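Side-chain contacts in cytochrome P450 (Picrophilus torridus, PDB 2RFB), which probably acts as a monooxygenase, using a thiolate-ligated heme iron to split molecular oxygen and insert one oxygen atom into a substrate: residues 283-286 against 287-290; 219-222 against 223-227; 15-18 against 19-22; 228-231 against 232-235. All blocks are in the same frame, centred on the assembly; numbering follows the deposited sequence.

Interaction 1: 283-286 against 287-290; sequences EMHL and AFGI. With HEM (protoporphyrin IX containing Fe), chain G.
Leu286 and Gly289 close a type I beta turn in which the Gly289 N-H reaches Leu286 O at 2.8 Å. The bond is fairly straight at hydrogen, 158°, but the donor stands well above the carbonyl plane. Gly289 then turns to a positive phi of 73°, a conformation that suits a residue without a CB. One water joins three backbone groups of the turn, donating to Gly289 O at 2.7 Å and to His285 O at 3.1 Å; its bond from Phe288 N is weak. Ala287 O lies 3.4 Å from the heme methyl CMA. With CG beside its backbone N (chi1 -70°), Phe288 directs its ring to the porphyrin, where CE1 comes edge-on to within 3.6 Å of HEM C3B. The His285 and Phe288 rings meet obliquely, centroids 5.7 Å apart. On the other flank the apolar chains close up loosely: Met284 SD lies 4.1 Å from Ile290 CD1, and Leu286 CD2 approaches Ile290 CG2. Phe288 opens the Phe-x-x-Gly-x-His-x-Cys signature of the P450 family, of which Gly289 and Ile290 are the next two residues; its aromatic ring packs beside the axial ligand Cys295, whose backbone is hydrogen-bonded to that of Phe288. Around the loop, Leu286 leans on Tyr18 and Val21 and Ile290 on Leu25 and Met26 of helix 18-26, His285 and Phe288 rest on Leu226 of helix 218-228, and the side chains of His285 and Phe288 also touch Arg302 of helix 298-315.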
loop_
_atom_site.group_PDB
_atom_site.type_symbol
_atom_site.label_atom_id
_atom_site.label_comp_id
_atom_site.label_asym_id
_atom_site.label_seq_id
_atom_site.Cartn_x
_atom_site.Cartn_y
_atom_site.Cartn_z
ATOM N N GLU A 283 -5.931 -20.238 0.242
ATOM C CA GLU A 283 -6.941 -19.223 0.067
ATOM C C GLU A 283 -6.240 -17.876 -0.088
ATOM O O GLU A 283 -5.154 -17.718 0.399
ATOM C CB GLU A 283 -7.965 -19.244 1.220
ATOM C CG GLU A 283 -8.876 -20.509 1.258
ATOM C CD GLU A 283 -10.070 -20.451 0.273
ATOM O OE1 GLU A 283 -10.686 -19.349 0.154
ATOM O OE2 GLU A 283 -10.383 -21.499 -0.377
ATOM N N MET A 284 -6.854 -16.958 -0.823
ATOM C CA MET A 284 -6.335 -15.640 -1.040
ATOM C C MET A 284 -6.619 -14.790 0.223
ATOM O O MET A 284 -7.693 -14.887 0.808
ATOM C CB MET A 284 -7.035 -15.025 -2.255
ATOM C CG MET A 284 -6.643 -13.551 -2.576
ATOM S SD MET A 284 -7.957 -12.675 -3.549
ATOM C CE MET A 284 -8.664 -14.097 -4.345
ATOM N N HIS A 285 -5.650 -13.972 0.626
ATOM C CA HIS A 285 -5.833 -13.032 1.691
ATOM C C HIS A 285 -6.431 -11.769 1.042
ATOM O O HIS A 285 -6.368 -11.606 -0.169
ATOM C CB HIS A 285 -4.482 -12.734 2.354
ATOM C CG HIS A 285 -3.589 -11.884 1.502
ATOM N ND1 HIS A 285 -2.526 -12.400 0.776
ATOM C CD2 HIS A 285 -3.644 -10.564 1.211
ATOM C CE1 HIS A 285 -1.999 -11.439 0.033
ATOM N NE2 HIS A 285 -2.631 -10.306 0.312
ATOM N N LEU A 286 -6.968 -10.872 1.866
ATOM C CA LEU A 286 -7.538 -9.610 1.440
ATOM C C LEU A 286 -6.694 -8.381 1.835
ATOM O O LEU A 286 -7.199 -7.278 1.857
ATOM C CB LEU A 286 -8.908 -9.461 2.086
ATOM C CG LEU A 286 -9.870 -10.624 1.852
ATOM C CD1 LEU A 286 -11.195 -10.379 2.532
ATOM C CD2 LEU A 286 -10.045 -10.881 0.378
ATOM N N ALA A 287 -5.421 -8.562 2.166
ATOM C CA ALA A 287 -4.529 -7.444 2.520
ATOM C C ALA A 287 -4.501 -6.358 1.444
ATOM O O ALA A 287 -4.397 -5.168 1.787
ATOM C CB ALA A 287 -3.112 -7.946 2.777
ATOM N N PHE A 288 -4.604 -6.763 0.168
ATOM C CA PHE A 288 -4.670 -5.849 -0.980
ATOM C C PHE A 288 -6.154 -5.527 -1.404
ATOM O O PHE A 288 -6.400 -4.909 -2.480
ATOM C CB PHE A 288 -3.988 -6.467 -2.209
ATOM C CG PHE A 288 -2.485 -6.589 -2.122
ATOM C CD1 PHE A 288 -1.681 -5.496 -1.821
ATOM C CD2 PHE A 288 -1.871 -7.796 -2.418
ATOM C CE1 PHE A 288 -0.299 -5.591 -1.835
ATOM C CE2 PHE A 288 -0.500 -7.913 -2.429
ATOM C CZ PHE A 288 0.302 -6.792 -2.144
ATOM N N GLY A 289 -7.134 -5.917 -0.585
ATOM C CA GLY A 289 -8.560 -5.724 -0.992
ATOM C C GLY A 289 -8.948 -6.731 -2.083
ATOM O O GLY A 289 -8.277 -7.773 -2.261
ATOM N N ILE A 290 -10.011 -6.423 -2.826
ATOM C CA ILE A 290 -10.462 -7.281 -3.910
ATOM C C ILE A 290 -11.574 -6.559 -4.692
ATOM O O ILE A 290 -12.197 -5.622 -4.181
ATOM C CB ILE A 290 -10.924 -8.671 -3.385
ATOM C CG1 ILE A 290 -11.136 -9.648 -4.556
ATOM C CG2 ILE A 290 -12.178 -8.560 -2.520
ATOM C CD1 ILE A 290 -11.663 -11.000 -4.129
HETATM C CHA HEM G . -5.440 0.322 -3.576
HETATM C CHB HEM G . -3.347 -2.157 0.134
HETATM C CHC HEM G . 1.038 -1.140 -1.935
HETATM C CHD HEM G . -0.962 1.898 -5.190
HETATM C C1A HEM G . -5.237 -0.463 -2.428
HETATM C C2A HEM G . -6.280 -1.060 -1.627
HETATM C C3A HEM G . -5.665 -1.741 -0.607
HETATM C C4A HEM G . -4.268 -1.588 -0.791
HETATM C CMA HEM G . -6.231 -2.607 0.630
HETATM C CAA HEM G . -7.815 -0.920 -1.919
HETATM C CBA HEM G . -8.446 0.302 -1.204
HETATM C CGA HEM G . -9.917 0.193 -1.499
HETATM O O1A HEM G . -10.408 -0.892 -1.983
HETATM O O2A HEM G . -10.607 1.200 -1.241
HETATM C C1B HEM G . -1.961 -2.123 -0.118
HETATM C C2B HEM G . -0.931 -2.873 0.558
HETATM C C3B HEM G . 0.238 -2.522 -0.073
HETATM C C4B HEM G . -0.041 -1.600 -1.107
HETATM C CMB HEM G . -1.251 -3.859 1.768
HETATM C CAB HEM G . 1.808 -2.844 0.048
HETATM C CBB HEM G . 2.338 -4.007 0.681
HETATM C C1C HEM G . 0.978 -0.284 -3.091
HETATM C C2C HEM G . 1.994 0.213 -4.047
HETATM C C3C HEM G . 1.368 1.055 -4.906
HETATM C C4C HEM G . 0.013 1.145 -4.531
HETATM C CMC HEM G . 3.558 -0.075 -4.182
HETATM C CAC HEM G . 1.993 1.811 -6.146
HETATM C CBC HEM G . 1.879 3.142 -6.309
HETATM C C1D HEM G . -2.379 1.731 -5.044
HETATM C C2D HEM G . -3.393 2.410 -5.816
HETATM C C3D HEM G . -4.740 1.909 -5.262
HETATM C C4D HEM G . -4.408 0.975 -4.262
HETATM C CMD HEM G . -3.215 3.479 -6.942
HETATM C CAD HEM G . -6.226 2.238 -5.630
HETATM C CBD HEM G . -6.615 1.348 -6.831
HETATM C CGD HEM G . -8.023 1.626 -7.250
HETATM O O1D HEM G . -8.767 2.275 -6.446
HETATM O O2D HEM G . -8.410 1.213 -8.384
HETATM N NA HEM G . -3.994 -0.821 -1.897
HETATM N NB HEM G . -1.378 -1.358 -1.173
HETATM N NC HEM G . -0.221 0.325 -3.463
HETATM N ND HEM G . -3.024 0.878 -4.117
HETATM FE FE HEM G . -2.160 -0.358 -2.847
HETATM O O HOH W 1 -5.967 -8.883 -1.493
#

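Interaction 2: 219-222 against 223-227; sequences SGFV and EETLR
Phe221 O accepts twice from Thr225: the backbone N donates at 2.9 Å and the hydroxyl OG1 at the same 2.9 Å, the two arriving from opposite faces of the carbonyl plane. Threonine suits this buried turn because its hydroxyl, anti to the carbonyl carbon at chi1 -54°, folds back on the helix that carries it and donates to a carbonyl one turn earlier. The same OG1 lies 3.5 Å from Phe221 CE2, obliquely to the ring. The regular i to i+4 bonds continue on both sides of this pair. Glu223 N donates to Ser219 O at 2.8 Å, Glu224 N to Gly220 O, and Leu226 N to Val222 O, while Arg227 N takes up Glu223 O; Leu226 O receives Ser230 OG just beyond. Glu224 and Arg227 form the Glu-x-x-Arg motif of the P450 K helix, one turn apart on one side of helix 218-228. Arg227 NH1 meets Glu224 OE2 at 2.8 Å, edge-on in the guanidinium plane, in a salt bridge whose hydrogen bond is weakly angled at 127°. The carboxylate has a second, outside partner in Arg281, consistent with the Glu-Arg-Arg triad of the family, and OE2 also takes Lys278 N. Arg227 also donates to backbone carbonyls, NE to Asn265 O and NH2 to Pro274 O. Glu223 points elsewhere, to a salt bridge from OE1 to Arg302. On the apolar flank Val222 CG1 and Leu226 CD1 lie side by side 3.9 Å apart, and Leu226 reaches on to the heme.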
loop_
_atom_site.group_PDB
_atom_site.type_symbol
_atom_site.label_atom_id
_atom_site.label_comp_id
_atom_site.label_asym_id
_atom_site.label_seq_id
_atom_site.Cartn_x
_atom_site.Cartn_y
_atom_site.Cartn_z
ATOM N N SER A 219 8.279 -15.301 -2.357
ATOM C CA SER A 219 6.892 -14.970 -2.662
ATOM C C SER A 219 5.935 -15.446 -1.606
ATOM O O SER A 219 5.139 -14.652 -1.079
ATOM C CB SER A 219 6.456 -15.544 -3.996
ATOM O OG SER A 219 7.107 -14.814 -5.019
ATOM N N GLY A 220 6.050 -16.729 -1.276
ATOM C CA GLY A 220 5.202 -17.369 -0.294
ATOM C C GLY A 220 5.293 -16.719 1.049
ATOM O O GLY A 220 4.261 -16.516 1.691
ATOM N N PHE A 221 6.508 -16.361 1.472
ATOM C CA PHE A 221 6.696 -15.666 2.755
ATOM C C PHE A 221 6.037 -14.272 2.739
ATOM O O PHE A 221 5.426 -13.823 3.727
ATOM C CB PHE A 221 8.190 -15.577 3.103
ATOM C CG PHE A 221 8.480 -14.969 4.463
ATOM C CD1 PHE A 221 8.741 -15.772 5.555
ATOM C CD2 PHE A 221 8.492 -13.623 4.646
ATOM C CE1 PHE A 221 9.010 -15.247 6.812
ATOM C CE2 PHE A 221 8.781 -13.074 5.917
ATOM C CZ PHE A 221 9.049 -13.897 6.994
ATOM N N VAL A 222 6.115 -13.598 1.602
ATOM C CA VAL A 222 5.573 -12.244 1.469
ATOM C C VAL A 222 4.064 -12.357 1.529
ATOM O O VAL A 222 3.417 -11.574 2.268
ATOM C CB VAL A 222 6.050 -11.569 0.124
ATOM C CG1 VAL A 222 5.220 -10.332 -0.208
ATOM C CG2 VAL A 222 7.584 -11.254 0.167
ATOM N N GLU A 223 3.504 -13.366 0.832
ATOM C CA GLU A 223 2.055 -13.561 0.867
ATOM C C GLU A 223 1.592 -13.824 2.296
ATOM O O GLU A 223 0.584 -13.259 2.716
ATOM C CB GLU A 223 1.521 -14.695 -0.054
ATOM C CG GLU A 223 1.435 -14.412 -1.584
ATOM C CD GLU A 223 0.953 -12.984 -1.983
ATOM O OE1 GLU A 223 1.724 -12.242 -2.663
ATOM O OE2 GLU A 223 -0.193 -12.611 -1.628
ATOM N N GLU A 224 2.306 -14.666 3.047
ATOM C CA GLU A 224 1.793 -14.996 4.373
ATOM C C GLU A 224 1.973 -13.817 5.333
ATOM O O GLU A 224 1.177 -13.648 6.278
ATOM C CB GLU A 224 2.359 -16.319 4.908
ATOM C CG GLU A 224 1.883 -16.716 6.308
ATOM C CD GLU A 224 0.460 -17.233 6.390
ATOM O OE1 GLU A 224 -0.377 -16.956 5.497
ATOM O OE2 GLU A 224 0.155 -17.957 7.363
ATOM N N THR A 225 2.973 -12.962 5.093
ATOM C CA THR A 225 3.062 -11.774 5.950
ATOM C C THR A 225 1.845 -10.864 5.717
ATOM O O THR A 225 1.312 -10.263 6.664
ATOM C CB THR A 225 4.404 -10.992 5.761
ATOM O OG1 THR A 225 5.534 -11.882 5.945
ATOM C CG2 THR A 225 4.490 -9.830 6.772
ATOM N N LEU A 226 1.455 -10.724 4.456
ATOM C CA LEU A 226 0.356 -9.825 4.028
ATOM C C LEU A 226 -0.896 -10.256 4.739
ATOM O O LEU A 226 -1.665 -9.449 5.287
ATOM C CB LEU A 226 0.137 -9.883 2.482
ATOM C CG LEU A 226 1.206 -9.024 1.777
ATOM C CD1 LEU A 226 1.443 -9.420 0.358
ATOM C CD2 LEU A 226 0.966 -7.508 1.868
ATOM N N ARG A 227 -1.068 -11.557 4.760
ATOM C CA ARG A 227 -2.183 -12.135 5.462
ATOM C C ARG A 227 -2.091 -11.911 6.983
ATOM O O ARG A 227 -3.106 -11.608 7.661
ATOM C CB ARG A 227 -2.167 -13.621 5.198
ATOM C CG ARG A 227 -3.444 -14.266 5.598
ATOM C CD ARG A 227 -3.184 -15.793 5.858
ATOM N NE ARG A 227 -3.826 -15.940 7.109
ATOM C CZ ARG A 227 -3.294 -16.239 8.270
ATOM N NH1 ARG A 227 -2.047 -16.627 8.405
ATOM N NH2 ARG A 227 -4.126 -16.213 9.301
#

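Interaction 3: 15-18 against 19-22; sequences VYKY and SDVK
Lys17 O receives the first full helical bond, from Val21 N at 2.8 Å and nearly straight at 170°, together with a weak one from Asp20 N. Lys22 N follows, donating to Tyr18 O at 3.0 Å. At the side chains, one water joins the turn: it donates to Tyr18 OH at 2.6 Å in the plane of the ring and accepts from Lys22 NZ at 3.0 Å, while the phenol is also hydrogen-bonded to Met284 O. Tyrosine suits the site because its ring, stacked on Phe270, is apolar while its hydroxyl reaches the loop at Met284. Lys17 is the N-cap of helix 18-26, probably helix B of the P450 fold, entered after a short link from strand 12-15; Tyr18 N is met by Asp267 OD2. Asp20 in the first turn would suit the helix dipole. The main partner of Lys17 NZ is Asp5, in a salt bridge; the bridge to Asp20 is long and its place uncertain. Farther out, Val15 CG1 packs 3.4 Å from Asp20 CB, crossing it at about a right angle, and sits 4.0 Å from Val21 CG2. The Lys22 chain, CG anti to its N at chi1 -168°, runs past the phenol with CD 3.9 Å from Tyr18 CE2.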
loop_
_atom_site.group_PDB
_atom_site.type_symbol
_atom_site.label_atom_id
_atom_site.label_comp_id
_atom_site.label_asym_id
_atom_site.label_seq_id
_atom_site.Cartn_x
_atom_site.Cartn_y
_atom_site.Cartn_z
ATOM N N VAL A 15 -17.424 -4.552 9.654
ATOM C CA VAL A 15 -17.517 -5.844 8.947
ATOM C C VAL A 15 -16.226 -6.573 9.071
ATOM O O VAL A 15 -15.157 -6.060 8.682
ATOM C CB VAL A 15 -17.873 -5.635 7.468
ATOM C CG1 VAL A 15 -17.902 -6.955 6.686
ATOM C CG2 VAL A 15 -19.262 -4.945 7.379
ATOM N N TYR A 16 -16.306 -7.767 9.636
ATOM C CA TYR A 16 -15.124 -8.486 10.114
ATOM C C TYR A 16 -14.852 -9.821 9.452
ATOM O O TYR A 16 -13.703 -10.186 9.303
ATOM C CB TYR A 16 -15.289 -8.791 11.601
ATOM C CG TYR A 16 -15.394 -7.595 12.470
ATOM C CD1 TYR A 16 -16.622 -7.225 13.007
ATOM C CD2 TYR A 16 -14.256 -6.823 12.779
ATOM C CE1 TYR A 16 -16.719 -6.130 13.826
ATOM C CE2 TYR A 16 -14.348 -5.707 13.604
ATOM C CZ TYR A 16 -15.589 -5.368 14.106
ATOM O OH TYR A 16 -15.734 -4.277 14.943
ATOM N N LYS A 17 -15.900 -10.573 9.142
ATOM C CA LYS A 17 -15.792 -11.903 8.599
ATOM C C LYS A 17 -15.316 -11.812 7.195
ATOM O O LYS A 17 -15.702 -10.902 6.468
ATOM C CB LYS A 17 -17.155 -12.580 8.549
ATOM C CG LYS A 17 -17.730 -13.021 9.866
ATOM C CD LYS A 17 -18.976 -13.845 9.594
ATOM C CE LYS A 17 -20.288 -13.039 9.533
ATOM N NZ LYS A 17 -21.490 -13.986 9.606
ATOM N N TYR A 18 -14.469 -12.763 6.810
ATOM C CA TYR A 18 -13.888 -12.796 5.470
ATOM C C TYR A 18 -14.956 -12.798 4.378
ATOM O O TYR A 18 -14.881 -11.987 3.479
ATOM C CB TYR A 18 -12.951 -13.988 5.336
ATOM C CG TYR A 18 -12.221 -14.142 4.005
ATOM C CD1 TYR A 18 -10.847 -13.981 3.931
ATOM C CD2 TYR A 18 -12.906 -14.533 2.840
ATOM C CE1 TYR A 18 -10.167 -14.138 2.717
ATOM C CE2 TYR A 18 -12.248 -14.705 1.625
ATOM C CZ TYR A 18 -10.870 -14.525 1.565
ATOM O OH TYR A 18 -10.208 -14.685 0.344
ATOM N N SER A 19 -15.962 -13.664 4.443
ATOM C CA SER A 19 -16.957 -13.606 3.392
ATOM C C SER A 19 -17.707 -12.307 3.335
ATOM O O SER A 19 -18.143 -11.923 2.251
ATOM C CB SER A 19 -17.944 -14.765 3.441
ATOM O OG SER A 19 -18.276 -14.994 4.776
ATOM N N ASP A 20 -17.869 -11.618 4.468
ATOM C CA ASP A 20 -18.594 -10.351 4.455
ATOM C C ASP A 20 -17.708 -9.235 3.926
ATOM O O ASP A 20 -18.169 -8.397 3.150
ATOM C CB ASP A 20 -19.110 -10.016 5.842
ATOM C CG ASP A 20 -20.192 -10.934 6.283
ATOM O OD1 ASP A 20 -20.921 -11.496 5.423
ATOM O OD2 ASP A 20 -20.343 -11.088 7.507
ATOM N N VAL A 21 -16.437 -9.209 4.334
ATOM C CA VAL A 21 -15.505 -8.217 3.798
ATOM C C VAL A 21 -15.491 -8.331 2.276
ATOM O O VAL A 21 -15.718 -7.354 1.565
ATOM C CB VAL A 21 -14.076 -8.320 4.420
ATOM C CG1 VAL A 21 -13.088 -7.392 3.701
ATOM C CG2 VAL A 21 -14.101 -7.965 5.942
ATOM N N LYS A 22 -15.320 -9.552 1.776
ATOM C CA LYS A 22 -15.333 -9.842 0.327
ATOM C C LYS A 22 -16.634 -9.485 -0.385
ATOM O O LYS A 22 -16.584 -8.934 -1.500
ATOM C CB LYS A 22 -15.065 -11.311 0.118
ATOM C CG LYS A 22 -14.783 -11.670 -1.278
ATOM C CD LYS A 22 -14.229 -13.057 -1.241
ATOM C CE LYS A 22 -14.070 -13.587 -2.578
ATOM N NZ LYS A 22 -14.369 -15.045 -2.469
HETATM O O HOH W 2 -11.495 -15.392 -1.759
#

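Interaction 4: 228-231 against 232-235; sequences YYSP and IQFL. With HEM (protoporphyrin IX containing Fe), chain G.
The loop leaving helix 218-228, the stretch that follows the K helix in P450s and runs along the heme toward strand 239-240, is folded back by Gln233 onto Ser230. The carboxamide NE2 donates to Ser230 O at 2.7 Å with an angle of 153°, in the carbonyl plane and on a lone pair, and the oxygen lies almost in the amide's own plane. This is coplanar geometry on both sides, which should fix how the amide is turned. Bending of the glutamine chain at chi2 (-72°) brings the nitrogen round to that carbonyl. A water accepts from the same NE2 at 3.1 Å and donates to Tyr228 O at 3.2 Å, so one long, flexible residue bridges the helix end and the turn beyond it. Ser230 keeps its hydroxyl close to the backbone, where OG bonds to Leu226 O and to Asn265. Pro231, which has no N-H to satisfy, brings CD within 4.0 Å of the heme methyl CMB and also touches Leu196 of helix 175-206. Ile232 extends CD1 to 3.6 Å from the meso carbon CHB, on the porphyrin face opposite the one met by Phe288. Two residues on from Gln233, Leu235 CD1 lies 3.8 Å from the propionate carbon CGA. Rigid and branched apolar residues on the heme side, with hydrogen-bonding ones behind them, are in keeping with the segment after the K helix that, in relatives, forms part of the distal substrate-pocket wall, often called substrate recognition site 5.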
loop_
_atom_site.group_PDB
_atom_site.type_symbol
_atom_site.label_atom_id
_atom_site.label_comp_id
_atom_site.label_asym_id
_atom_site.label_seq_id
_atom_site.Cartn_x
_atom_site.Cartn_y
_atom_site.Cartn_z
ATOM N N TYR A 228 -0.890 -12.086 7.518
ATOM C CA TYR A 228 -0.790 -12.305 8.931
ATOM C C TYR A 228 -0.592 -10.999 9.710
ATOM O O TYR A 228 -1.182 -10.838 10.784
ATOM C CB TYR A 228 0.290 -13.317 9.163
ATOM C CG TYR A 228 0.595 -13.761 10.556
ATOM C CD1 TYR A 228 -0.051 -14.844 11.108
ATOM C CD2 TYR A 228 1.659 -13.187 11.274
ATOM C CE1 TYR A 228 0.230 -15.281 12.379
ATOM C CE2 TYR A 228 2.003 -13.646 12.544
ATOM C CZ TYR A 228 1.279 -14.701 13.097
ATOM O OH TYR A 228 1.627 -15.223 14.341
ATOM N N TYR A 229 0.205 -10.078 9.155
ATOM C CA TYR A 229 0.409 -8.721 9.704
ATOM C C TYR A 229 0.092 -7.675 8.590
ATOM O O TYR A 229 0.998 -7.059 7.991
ATOM C CB TYR A 229 1.844 -8.603 10.186
ATOM C CG TYR A 229 2.131 -9.324 11.481
ATOM C CD1 TYR A 229 3.353 -9.930 11.677
ATOM C CD2 TYR A 229 1.191 -9.381 12.534
ATOM C CE1 TYR A 229 3.672 -10.600 12.885
ATOM C CE2 TYR A 229 1.493 -10.048 13.751
ATOM C CZ TYR A 229 2.765 -10.646 13.911
ATOM O OH TYR A 229 3.166 -11.331 15.069
ATOM N N SER A 230 -1.207 -7.524 8.286
ATOM C CA SER A 230 -1.649 -6.763 7.127
ATOM C C SER A 230 -1.304 -5.296 7.320
ATOM O O SER A 230 -1.714 -4.688 8.292
ATOM C CB SER A 230 -3.151 -6.913 6.918
ATOM O OG SER A 230 -3.494 -8.276 6.799
ATOM N N PRO A 231 -0.533 -4.716 6.387
ATOM C CA PRO A 231 -0.135 -3.292 6.564
ATOM C C PRO A 231 -1.345 -2.373 6.764
ATOM O O PRO A 231 -1.329 -1.444 7.628
ATOM C CB PRO A 231 0.645 -2.991 5.288
ATOM C CG PRO A 231 1.226 -4.331 4.927
ATOM C CD PRO A 231 0.080 -5.320 5.199
ATOM N N ILE A 232 -2.397 -2.657 6.031
ATOM C CA ILE A 232 -3.661 -1.928 6.189
ATOM C C ILE A 232 -4.693 -2.780 6.915
ATOM O O ILE A 232 -5.077 -3.850 6.430
ATOM C CB ILE A 232 -4.218 -1.459 4.806
ATOM C CG1 ILE A 232 -3.166 -0.483 4.185
ATOM C CG2 ILE A 232 -5.628 -0.789 4.975
ATOM C CD1 ILE A 232 -3.633 0.174 2.919
ATOM N N GLN A 233 -5.140 -2.298 8.072
ATOM C CA GLN A 233 -6.014 -3.082 8.932
ATOM C C GLN A 233 -7.481 -2.969 8.612
ATOM O O GLN A 233 -8.245 -3.937 8.812
ATOM C CB GLN A 233 -5.741 -2.747 10.405
ATOM C CG GLN A 233 -4.355 -3.204 10.896
ATOM C CD GLN A 233 -4.290 -4.722 11.037
ATOM O OE1 GLN A 233 -4.964 -5.305 11.903
ATOM N NE2 GLN A 233 -3.506 -5.369 10.173
ATOM N N PHE A 234 -7.904 -1.776 8.168
ATOM C CA PHE A 234 -9.285 -1.565 7.715
ATOM C C PHE A 234 -9.386 -0.483 6.654
ATOM O O PHE A 234 -8.469 0.313 6.485
ATOM C CB PHE A 234 -10.242 -1.321 8.876
ATOM C CG PHE A 234 -9.993 -0.049 9.659
ATOM C CD1 PHE A 234 -10.615 1.142 9.305
ATOM C CD2 PHE A 234 -9.163 -0.054 10.792
ATOM C CE1 PHE A 234 -10.438 2.334 10.068
ATOM C CE2 PHE A 234 -8.986 1.099 11.530
ATOM C CZ PHE A 234 -9.620 2.324 11.148
ATOM N N LEU A 235 -10.483 -0.505 5.884
ATOM C CA LEU A 235 -10.791 0.504 4.875
ATOM C C LEU A 235 -12.062 1.159 5.379
ATOM O O LEU A 235 -13.092 0.502 5.381
ATOM C CB LEU A 235 -11.108 -0.161 3.562
ATOM C CG LEU A 235 -9.936 -0.948 3.062
ATOM C CD1 LEU A 235 -10.374 -1.716 1.809
ATOM C CD2 LEU A 235 -8.711 0.012 2.755
HETATM C CHA HEM G . -5.440 0.322 -3.576
HETATM C CHB HEM G . -3.347 -2.157 0.134
HETATM C CHC HEM G . 1.038 -1.140 -1.935
HETATM C CHD HEM G . -0.962 1.898 -5.190
HETATM C C1A HEM G . -5.237 -0.463 -2.428
HETATM C C2A HEM G . -6.280 -1.060 -1.627
HETATM C C3A HEM G . -5.665 -1.741 -0.607
HETATM C C4A HEM G . -4.268 -1.588 -0.791
HETATM C CMA HEM G . -6.231 -2.607 0.630
HETATM C CAA HEM G . -7.815 -0.920 -1.919
HETATM C CBA HEM G . -8.446 0.302 -1.204
HETATM C CGA HEM G . -9.917 0.193 -1.499
HETATM O O1A HEM G . -10.408 -0.892 -1.983
HETATM O O2A HEM G . -10.607 1.200 -1.241
HETATM C C1B HEM G . -1.961 -2.123 -0.118
HETATM C C2B HEM G . -0.931 -2.873 0.558
HETATM C C3B HEM G . 0.238 -2.522 -0.073
HETATM C C4B HEM G . -0.041 -1.600 -1.107
HETATM C CMB HEM G . -1.251 -3.859 1.768
HETATM C CAB HEM G . 1.808 -2.844 0.048
HETATM C CBB HEM G . 2.338 -4.007 0.681
HETATM C C1C HEM G . 0.978 -0.284 -3.091
HETATM C C2C HEM G . 1.994 0.213 -4.047
HETATM C C3C HEM G . 1.368 1.055 -4.906
HETATM C C4C HEM G . 0.013 1.145 -4.531
HETATM C CMC HEM G . 3.558 -0.075 -4.182
HETATM C CAC HEM G . 1.993 1.811 -6.146
HETATM C CBC HEM G . 1.879 3.142 -6.309
HETATM C C1D HEM G . -2.379 1.731 -5.044
HETATM C C2D HEM G . -3.393 2.410 -5.816
HETATM C C3D HEM G . -4.740 1.909 -5.262
HETATM C C4D HEM G . -4.408 0.975 -4.262
HETATM C CMD HEM G . -3.215 3.479 -6.942
HETATM C CAD HEM G . -6.226 2.238 -5.630
HETATM C CBD HEM G . -6.615 1.348 -6.831
HETATM C CGD HEM G . -8.023 1.626 -7.250
HETATM O O1D HEM G . -8.767 2.275 -6.446
HETATM O O2D HEM G . -8.410 1.213 -8.384
HETATM N NA HEM G . -3.994 -0.821 -1.897
HETATM N NB HEM G . -1.378 -1.358 -1.173
HETATM N NC HEM G . -0.221 0.325 -3.463
HETATM N ND HEM G . -3.024 0.878 -4.117
HETATM FE FE HEM G . -2.160 -0.358 -2.847
HETATM O O HOH W 3 -3.088 -8.315 11.194
#

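Interactions 1 and 4 approach the same heme, 283-290 with the edge of an aromatic ring on the cysteine side and 228-235 with Ile232 over the opposite face and Pro231 at the rim of the porphyrin; in both loops a water and a local hydrogen bond hold some backbone carbonyls. Interaction 2 is regular, buried helix, its charges paired in salt bridges inside the fold; it continues into interaction 4, and its Leu226 packs against Phe288 and Pro231 alike. Interaction 3, partly buried and with partly exposed lysines, has its centre about 20 Å from that of the chain, the farthest of the four. It reaches interaction 1 through Tyr18 and Val21 but touches neither of the others.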